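Side-chain contact in tautomerase domain-containing protein (Gammaproteobacteria bacterium SG8_31, PDB 7M59), which is of unknown function but belongs to the tautomerase family, assembling as a hexamer of small beta-alpha-beta subunits: residues A[17-20]-A[21-25]. Residues are numbered along the deposited sequence; the frame is centred on the assembly and turned at random.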
loop_
_atom_site.group_PDB
_atom_site.type_symbol
_atom_site.label_atom_id
_atom_site.label_comp_id
_atom_site.label_asym_id
_atom_site.label_seq_id
_atom_site.Cartn_x
_atom_site.Cartn_y
_atom_site.Cartn_z
ATOM N N GLN A 17 8.475 -16.170 8.831
ATOM C CA GLN A 17 7.305 -16.796 9.443
ATOM C C GLN A 17 7.184 -16.409 10.912
ATOM O O GLN A 17 6.078 -16.146 11.405
ATOM C CB GLN A 17 7.370 -18.319 9.278
ATOM C CG GLN A 17 6.199 -19.083 9.911
ATOM C CD GLN A 17 4.843 -18.727 9.311
ATOM O OE1 GLN A 17 4.758 -18.156 8.223
ATOM N NE2 GLN A 17 3.773 -19.072 10.021
ATOM N N ALA A 18 8.312 -16.367 11.627
ATOM C CA ALA A 18 8.301 -15.895 13.008
ATOM C C ALA A 18 7.757 -14.478 13.100
ATOM O O ALA A 18 6.982 -14.161 14.009
ATOM C CB ALA A 18 9.712 -15.954 13.593
ATOM N N MET A 19 8.151 -13.614 12.165
ATOM C CA MET A 19 7.639 -12.248 12.170
ATOM C C MET A 19 6.136 -12.228 11.938
ATOM O O MET A 19 5.402 -11.516 12.632
ATOM C CB MET A 19 8.347 -11.406 11.108
ATOM C CG MET A 19 7.913 -9.943 11.133
ATOM S SD MET A 19 8.513 -8.985 9.732
ATOM C CE MET A 19 7.574 -9.668 8.370
ATOM N N ALA A 20 5.663 -12.997 10.954
ATOM C CA ALA A 20 4.238 -12.986 10.637
ATOM C C ALA A 20 3.417 -13.504 11.810
ATOM O O ALA A 20 2.360 -12.951 12.134
ATOM C CB ALA A 20 3.978 -13.820 9.381
ATOM N N GLU A 21 3.900 -14.557 12.472
ATOM C CA GLU A 21 3.188 -15.088 13.630
ATOM C C GLU A 21 3.195 -14.104 14.792
ATOM O O GLU A 21 2.167 -13.906 15.452
ATOM C CB GLU A 21 3.808 -16.425 14.042
ATOM C CG GLU A 21 3.532 -17.517 13.031
ATOM C CD GLU A 21 4.239 -18.824 13.346
ATOM O OE1 GLU A 21 5.032 -18.857 14.311
ATOM O OE2 GLU A 21 4.013 -19.805 12.604
ATOM N N ALA A 22 4.338 -13.470 15.055
ATOM C CA ALA A 22 4.419 -12.518 16.158
ATOM C C ALA A 22 3.537 -11.300 15.906
ATOM O O ALA A 22 2.911 -10.778 16.835
ATOM C CB ALA A 22 5.868 -12.094 16.373
ATOM N N ILE A 23 3.477 -10.832 14.657
ATOM C CA ILE A 23 2.583 -9.721 14.335
ATOM C C ILE A 23 1.129 -10.138 14.499
ATOM O O ILE A 23 0.303 -9.370 15.006
ATOM C CB ILE A 23 2.870 -9.193 12.916
ATOM C CG1 ILE A 23 4.190 -8.421 12.917
ATOM C CG2 ILE A 23 1.723 -8.299 12.439
ATOM C CD1 ILE A 23 4.696 -8.016 11.521
ATOM N N THR A 24 0.789 -11.357 14.071
ATOM C CA THR A 24 -0.580 -11.840 14.218
ATOM C C THR A 24 -0.994 -11.847 15.687
ATOM O O THR A 24 -2.072 -11.354 16.046
ATOM C CB THR A 24 -0.706 -13.235 13.599
ATOM O OG1 THR A 24 -0.333 -13.172 12.213
ATOM C CG2 THR A 24 -2.145 -13.763 13.709
ATOM N N ARG A 25 -0.130 -12.383 16.556
ATOM C CA ARG A 25 -0.410 -12.373 17.991
ATOM C C ARG A 25 -0.494 -10.951 18.534
ATOM O O ARG A 25 -1.401 -10.632 19.313
ATOM C CB ARG A 25 0.664 -13.160 18.745
ATOM C CG ARG A 25 0.616 -14.663 18.525
ATOM C CD ARG A 25 1.513 -15.384 19.526
ATOM N NE ARG A 25 2.903 -14.949 19.423
ATOM C CZ ARG A 25 3.786 -15.462 18.569
ATOM N NH1 ARG A 25 3.427 -16.435 17.742
ATOM N NH2 ARG A 25 5.031 -15.004 18.545
HETATM O O HOH W 1 7.087 -15.616 16.462
#
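M19 and I23 pack side by side one turn apart on helix 13-31, pointing the same way. M19 CG rests 3.8 Å from I23 CD1. This is the buried side of the contact. T24 is also buried, and its hydroxyl turns back on the helix: OG1 lies beside its own backbone N (chi1 -58°) and donates to A20 O at 2.7 Å. T24 N donates to A20 O at 3.0 Å. A20 O thus takes two bonds, one from each face of its carbonyl plane.

Toward the partly exposed face the contact is looser and more polar. On its flank, Q17 NE2 donates to E21 OE2 at 2.7 Å in a nearly straight bond (161°). The carboxylate oxygen lies close to the Q17 amide plane, but the amide meets it from above the carboxylate plane. The two planes are almost perpendicular. A bend at chi2 of Q17 (62°) brings its amide round to E21. On the solvent side, a water donates to A18 O and accepts from NH2 of R25, an exposed residue.

M19 and I23 face strands 2-8 and 39-45 of the beta-alpha-beta unit. A20 and T24 touch V40. A22 meets A26 of a second subunit, and Q17 packs on V51 of a third.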